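Local coordinates for putative uncharacterized protein (Pseudomonas phage 201phi2-1, PDB 3R4V) that is of unknown function but belongs to the phage tubulin-like proteins and holds guanosine-5'-diphosphate in a pocket of its nucleotide-binding fold, at residues Gly119-Thr124 with Gly128-Thr133; Asp132-Leu137 with Val275-Thr280. All blocks are in the same frame, centred on the assembly; numbering follows the deposited sequence. Where two conformers were deposited one is given.

Followed from the N terminus, the chain leaves strand 113-119, turns past the nucleotide in the segment 119-124 and enters helix 124-144. Interaction 1 closes that short turn: the loop folds back on the first turns of the helix it leads into. The same helix then carries interaction 2, which begins where interaction 1 ends, since the two share Asp132 and Thr133. Interaction 2 closes a far longer loop, joining 132-137 to 275-280 near the start of helix 274-294. The two loops run in series and neither encloses the other. Together they show how one helix can tie a nucleotide-contacting loop at its first turns to a long C-terminal helix along its flank.

Interaction 1: Gly119-Thr124 with Gly128-Thr133; sequences GAMEST and GNDIDT. With GDP (guanosine-5'-diphosphate), chain B.
Gly119 and Asp130 bring their CA atoms to 6.1 Å as the loop 119-124 curls off the end of strand 113-119 and around the first turns of helix 124-144, and Thr124 O accepts from Gly128 N (2.8 Å) in the ordinary bond of the first helical turn. Asp130 carries the side-chain part. Its CG stands anti to its own carbonyl carbon (chi1 -70°), which sends the carboxylate from the helix toward the peptide units of Ala120. Ala120 N donates to Asp130 OD1 at 3.2 Å, meeting the syn side of that oxygen from 24° out of the carboxylate plane; with an N-H...O angle of 147° the bond is bent. The other oxygen, Asp130 OD2, comes within 2.5 Å of Ala120 O, and the carboxylate thus lies close to both the N and the O of Ala120.

The same loop also touches guanosine-5'-diphosphate. Ala120 CB lies 3.5 Å from GDP O2', and Glu122, with its chain extended beyond CG, runs alongside the ribose in contact with it, its CG 3.4 Å from GDP O2'. Glu122 OE2 is hydrogen-bonded to Tyr161 OH, and Asn126 OD1 accepts from Glu122 N. Ser123, at the N-cap, bonds through OG to Asn126 N.

This is the turn of a beta-alpha-beta crossover, from strand 113-119 through helix 124-144 to the parallel neighbour 148-154, in the nucleotide-binding half of a tubulin-like fold. Asp130 is consistent with a second-shell role, holding the backbone of the residue whose methyl touches the sugar. Its buried setting and the close approach of a carbonyl oxygen would both tend to raise its pKa, so a proton on the acid is plausible, though not proven.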
loop_
_atom_site.group_PDB
_atom_site.type_symbol
_atom_site.label_atom_id
_atom_site.label_comp_id
_atom_site.label_asym_id
_atom_site.label_seq_id
_atom_site.Cartn_x
_atom_site.Cartn_y
_atom_site.Cartn_z
ATOM N N GLY A 119 2.795 -7.406 -1.252
ATOM C CA GLY A 119 3.081 -8.586 -0.452
ATOM C C GLY A 119 4.371 -9.239 -0.928
ATOM O O GLY A 119 4.393 -9.934 -1.953
ATOM N N ALA A 120 5.449 -9.025 -0.181
ATOM C CA ALA A 120 6.765 -9.532 -0.572
ATOM C C ALA A 120 6.901 -10.987 -0.150
ATOM O O ALA A 120 6.458 -11.368 0.936
ATOM C CB ALA A 120 7.866 -8.694 0.075
ATOM N N MET A 121 7.539 -11.805 -0.983
ATOM C CA MET A 121 7.425 -13.246 -0.798
ATOM C C MET A 121 8.759 -13.988 -0.799
ATOM O O MET A 121 8.769 -15.216 -0.774
ATOM C CB MET A 121 6.520 -13.850 -1.884
ATOM C CG MET A 121 5.140 -13.224 -2.006
ATOM S SD MET A 121 4.125 -13.535 -0.560
ATOM C CE MET A 121 2.594 -12.741 -1.048
ATOM N N GLU A 122 9.872 -13.260 -0.823
ATOM C CA GLU A 122 11.187 -13.886 -0.989
ATOM C C GLU A 122 11.597 -14.841 0.136
ATOM O O GLU A 122 12.200 -15.891 -0.111
ATOM C CB GLU A 122 12.280 -12.817 -1.121
ATOM C CG GLU A 122 12.204 -11.930 -2.345
ATOM C CD GLU A 122 13.395 -10.982 -2.428
ATOM O OE1 GLU A 122 14.232 -11.003 -1.497
ATOM O OE2 GLU A 122 13.500 -10.219 -3.416
ATOM N N SER A 123 11.297 -14.462 1.373
ATOM C CA SER A 123 11.945 -15.068 2.530
ATOM C C SER A 123 10.995 -15.083 3.716
ATOM O O SER A 123 9.965 -14.426 3.683
ATOM C CB SER A 123 13.162 -14.231 2.912
ATOM O OG SER A 123 12.746 -12.906 3.204
ATOM N N THR A 124 11.343 -15.807 4.778
ATOM C CA THR A 124 10.501 -15.754 5.976
ATOM C C THR A 124 10.538 -14.355 6.612
ATOM O O THR A 124 9.588 -13.946 7.288
ATOM C CB THR A 124 10.876 -16.835 7.014
ATOM O OG1 THR A 124 12.284 -16.789 7.278
ATOM C CG2 THR A 124 10.521 -18.227 6.500
ATOM N N GLY A 128 7.142 -12.537 7.424
ATOM C CA GLY A 128 6.906 -12.033 8.767
ATOM C C GLY A 128 6.606 -10.548 8.758
ATOM O O GLY A 128 5.712 -10.081 9.450
ATOM N N ASN A 129 7.350 -9.798 7.960
ATOM C CA ASN A 129 7.095 -8.373 7.855
ATOM C C ASN A 129 5.722 -8.085 7.257
ATOM O O ASN A 129 5.029 -7.180 7.714
ATOM C CB ASN A 129 8.206 -7.661 7.076
ATOM C CG ASN A 129 9.472 -7.496 7.901
ATOM O OD1 ASN A 129 9.438 -7.592 9.129
ATOM N ND2 ASN A 129 10.590 -7.232 7.232
ATOM N N ASP A 130 5.334 -8.869 6.251
ATOM C CA ASP A 130 4.035 -8.696 5.603
ATOM C C ASP A 130 2.941 -8.819 6.651
ATOM O O ASP A 130 2.045 -7.979 6.727
ATOM C CB ASP A 130 3.760 -9.776 4.569
ATOM C CG ASP A 130 4.625 -9.669 3.331
ATOM O OD1 ASP A 130 5.114 -8.571 2.990
ATOM O OD2 ASP A 130 4.786 -10.724 2.686
ATOM N N ILE A 131 3.035 -9.871 7.464
ATOM C CA ILE A 131 2.060 -10.122 8.526
ATOM C C ILE A 131 2.003 -8.978 9.532
ATOM O O ILE A 131 0.929 -8.462 9.841
ATOM C CB ILE A 131 2.376 -11.405 9.285
ATOM C CG1 ILE A 131 2.206 -12.614 8.365
ATOM C CG2 ILE A 131 1.479 -11.522 10.512
ATOM C CD1 ILE A 131 2.900 -13.856 8.881
ATOM N N ASP A 132 3.166 -8.585 10.053
ATOM C CA ASP A 132 3.207 -7.526 11.061
ATOM C C ASP A 132 2.709 -6.193 10.494
ATOM O O ASP A 132 2.066 -5.434 11.190
ATOM C CB ASP A 132 4.601 -7.362 11.672
ATOM C CG ASP A 132 5.042 -8.568 12.472
ATOM O OD1 ASP A 132 4.179 -9.377 12.891
ATOM O OD2 ASP A 132 6.263 -8.694 12.692
ATOM N N THR A 133 2.983 -5.919 9.224
ATOM C CA THR A 133 2.537 -4.663 8.629
ATOM C C THR A 133 1.020 -4.656 8.371
ATOM O O THR A 133 0.350 -3.635 8.605
ATOM C CB THR A 133 3.342 -4.332 7.369
ATOM O OG1 THR A 133 4.737 -4.387 7.699
ATOM C CG2 THR A 133 3.016 -2.933 6.889
HETATM P PB GDP B . 12.397 -1.210 2.236
HETATM O O1B GDP B . 13.246 -0.191 1.511
HETATM O O2B GDP B . 11.027 -0.621 2.441
HETATM O O3B GDP B . 13.050 -1.593 3.559
HETATM O O3A GDP B . 12.314 -2.554 1.375
HETATM P PA GDP B . 11.996 -2.664 -0.199
HETATM O O1A GDP B . 13.108 -2.102 -1.069
HETATM O O2A GDP B . 10.666 -2.044 -0.520
HETATM O "O5'" GDP B . 11.964 -4.235 -0.349
HETATM C "C5'" GDP B . 11.091 -5.054 0.448
HETATM C "C4'" GDP B . 10.751 -6.342 -0.294
HETATM O "O4'" GDP B . 9.877 -6.045 -1.391
HETATM C "C3'" GDP B . 11.961 -7.015 -0.921
HETATM O "O3'" GDP B . 12.513 -7.980 -0.030
HETATM C "C2'" GDP B . 11.382 -7.685 -2.148
HETATM O "O2'" GDP B . 10.784 -8.933 -1.798
HETATM C "C1'" GDP B . 10.242 -6.786 -2.567
HETATM N N9 GDP B . 10.646 -5.752 -3.543
HETATM C C8 GDP B . 11.801 -5.043 -3.571
HETATM N N7 GDP B . 11.790 -4.145 -4.590
HETATM C C5 GDP B . 10.597 -4.252 -5.217
HETATM C C6 GDP B . 9.919 -3.597 -6.357
HETATM O O6 GDP B . 10.485 -2.692 -7.001
HETATM N N1 GDP B . 8.678 -4.012 -6.674
HETATM C C2 GDP B . 8.046 -4.991 -5.988
HETATM N N2 GDP B . 6.790 -5.367 -6.342
HETATM N N3 GDP B . 8.609 -5.626 -4.933
HETATM C C4 GDP B . 9.852 -5.301 -4.513
#

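Interaction 2: Asp132-Leu137 with Val275-Thr280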
loop_
_atom_site.group_PDB
_atom_site.type_symbol
_atom_site.label_atom_id
_atom_site.label_comp_id
_atom_site.label_asym_id
_atom_site.label_seq_id
_atom_site.Cartn_x
_atom_site.Cartn_y
_atom_site.Cartn_z
ATOM N N ASP A 132 3.166 -8.585 10.053
ATOM C CA ASP A 132 3.207 -7.526 11.061
ATOM C C ASP A 132 2.709 -6.193 10.494
ATOM O O ASP A 132 2.066 -5.434 11.190
ATOM C CB ASP A 132 4.601 -7.362 11.672
ATOM C CG ASP A 132 5.042 -8.568 12.472
ATOM O OD1 ASP A 132 4.179 -9.377 12.891
ATOM O OD2 ASP A 132 6.263 -8.694 12.692
ATOM N N THR A 133 2.983 -5.919 9.224
ATOM C CA THR A 133 2.537 -4.663 8.629
ATOM C C THR A 133 1.020 -4.656 8.371
ATOM O O THR A 133 0.350 -3.635 8.605
ATOM C CB THR A 133 3.342 -4.332 7.369
ATOM O OG1 THR A 133 4.737 -4.387 7.699
ATOM C CG2 THR A 133 3.016 -2.933 6.889
ATOM N N MET A 134 0.473 -5.790 7.943
ATOM C CA MET A 134 -0.984 -5.889 7.796
ATOM C C MET A 134 -1.640 -5.701 9.172
ATOM O O MET A 134 -2.630 -4.987 9.292
ATOM C CB MET A 134 -1.396 -7.215 7.183
ATOM C CG MET A 134 -1.104 -7.322 5.679
ATOM S SD MET A 134 -2.091 -6.156 4.708
ATOM C CE MET A 134 -3.682 -6.978 4.839
ATOM N N LYS A 135 -1.080 -6.349 10.194
ATOM C CA LYS A 135 -1.583 -6.182 11.568
ATOM C C LYS A 135 -1.484 -4.729 12.024
ATOM O O LYS A 135 -2.404 -4.203 12.659
ATOM C CB LYS A 135 -0.815 -7.083 12.537
ATOM C CG LYS A 135 -1.232 -8.543 12.476
ATOM C CD LYS A 135 -0.378 -9.392 13.421
ATOM C CE LYS A 135 -0.813 -10.849 13.414
ATOM N NZ LYS A 135 -2.103 -11.046 14.161
ATOM N N THR A 136 -0.365 -4.078 11.699
ATOM C CA THR A 136 -0.206 -2.641 11.938
ATOM C C THR A 136 -1.355 -1.839 11.341
ATOM O O THR A 136 -1.937 -0.978 12.006
ATOM C CB THR A 136 1.141 -2.124 11.350
ATOM O OG1 THR A 136 2.234 -2.704 12.081
ATOM C CG2 THR A 136 1.239 -0.622 11.461
ATOM N N LEU A 137 -1.679 -2.101 10.075
ATOM C CA LEU A 137 -2.757 -1.349 9.437
ATOM C C LEU A 137 -4.097 -1.629 10.122
ATOM O O LEU A 137 -4.936 -0.732 10.286
ATOM C CB LEU A 137 -2.817 -1.648 7.941
ATOM C CG LEU A 137 -1.546 -1.181 7.221
ATOM C CD1 LEU A 137 -1.602 -1.604 5.750
ATOM C CD2 LEU A 137 -1.304 0.340 7.336
ATOM N N VAL A 275 -8.979 -11.994 5.123
ATOM C CA VAL A 275 -8.713 -13.261 5.807
ATOM C C VAL A 275 -7.837 -14.174 4.953
ATOM O O VAL A 275 -6.823 -14.703 5.418
ATOM C CB VAL A 275 -10.000 -14.006 6.162
ATOM C CG1 VAL A 275 -9.658 -15.361 6.783
ATOM C CG2 VAL A 275 -10.863 -13.172 7.105
ATOM N N GLU A 276 -8.217 -14.335 3.693
ATOM C CA GLU A 276 -7.468 -15.199 2.782
ATOM C C GLU A 276 -6.080 -14.649 2.484
ATOM O O GLU A 276 -5.118 -15.414 2.342
ATOM C CB GLU A 276 -8.230 -15.406 1.475
ATOM C CG GLU A 276 -7.492 -16.244 0.457
ATOM C CD GLU A 276 -8.175 -16.244 -0.898
ATOM O OE1 GLU A 276 -9.404 -16.471 -0.948
ATOM O OE2 GLU A 276 -7.484 -16.005 -1.914
ATOM N N ILE A 277 -5.968 -13.328 2.371
ATOM C CA ILE A 277 -4.661 -12.720 2.174
ATOM C C ILE A 277 -3.723 -13.074 3.328
ATOM O O ILE A 277 -2.565 -13.472 3.107
ATOM C CB ILE A 277 -4.769 -11.188 2.008
ATOM C CG1 ILE A 277 -5.407 -10.846 0.656
ATOM C CG2 ILE A 277 -3.417 -10.524 2.151
ATOM C CD1 ILE A 277 -5.718 -9.362 0.516
ATOM N N MET A 278 -4.225 -12.956 4.557
ATOM C CA MET A 278 -3.414 -13.285 5.726
ATOM C C MET A 278 -3.070 -14.767 5.759
ATOM O O MET A 278 -1.941 -15.149 6.082
ATOM C CB MET A 278 -4.112 -12.877 7.020
ATOM C CG MET A 278 -4.247 -11.340 7.168
ATOM S SD MET A 278 -2.683 -10.437 7.086
ATOM C CE MET A 278 -2.044 -10.696 8.729
ATOM N N LYS A 279 -4.048 -15.594 5.427
ATOM C CA LYS A 279 -3.880 -17.044 5.464
ATOM C C LYS A 279 -2.818 -17.481 4.457
ATOM O O LYS A 279 -1.979 -18.332 4.752
ATOM C CB LYS A 279 -5.219 -17.741 5.196
ATOM C CG LYS A 279 -5.148 -19.263 5.153
ATOM C CD LYS A 279 -4.774 -19.857 6.504
ATOM C CE LYS A 279 -4.825 -21.390 6.447
ATOM N NZ LYS A 279 -4.292 -22.029 7.686
ATOM N N THR A 280 -2.835 -16.874 3.274
ATOM C CA THR A 280 -1.889 -17.250 2.233
ATOM C C THR A 280 -0.471 -16.938 2.691
ATOM O O THR A 280 0.438 -17.757 2.531
ATOM C CB THR A 280 -2.197 -16.516 0.908
ATOM O OG1 THR A 280 -3.423 -17.025 0.366
ATOM C CG2 THR A 280 -1.095 -16.750 -0.100
#
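Met134 and Met278 are the closest pair in backbone terms, with CA atoms 8.1 Å apart, where two nearly antiparallel helical segments pass at 154° with their axes 11.4 Å from one another. So wide a spacing is bridged by long, flexible side chains. Met278 CB leaves along the flank of its helix, but bends at chi2 (-57°) and chi3 bring the end of the chain across, and Met278 SD rests 3.5 Å from Met134 CB. The two methionine chains pass each other at a slant. Met278 CE lies 3.9 Å from Ile131 O, one turn back from Met134.

In the tubulin-like fold this seam lays the long C-terminal helix 274-294 along helix 124-144 of the nucleotide-binding part, beside strand 208-214, whose Val208 touches Met134 and whose Glu210 touches Ile277. Met134 is itself folded at chi2 and chi3, its CE reaching only to 4.5 Å from Ile277 CG2, a looser apolar touch than the sulfur makes. On the exposed side, Lys135 CG comes no closer than 4.4 Å to Met278 CE. One turn earlier, Asp132 O takes both Thr136 N and Thr136 OG1, from opposite faces of its carbonyl plane.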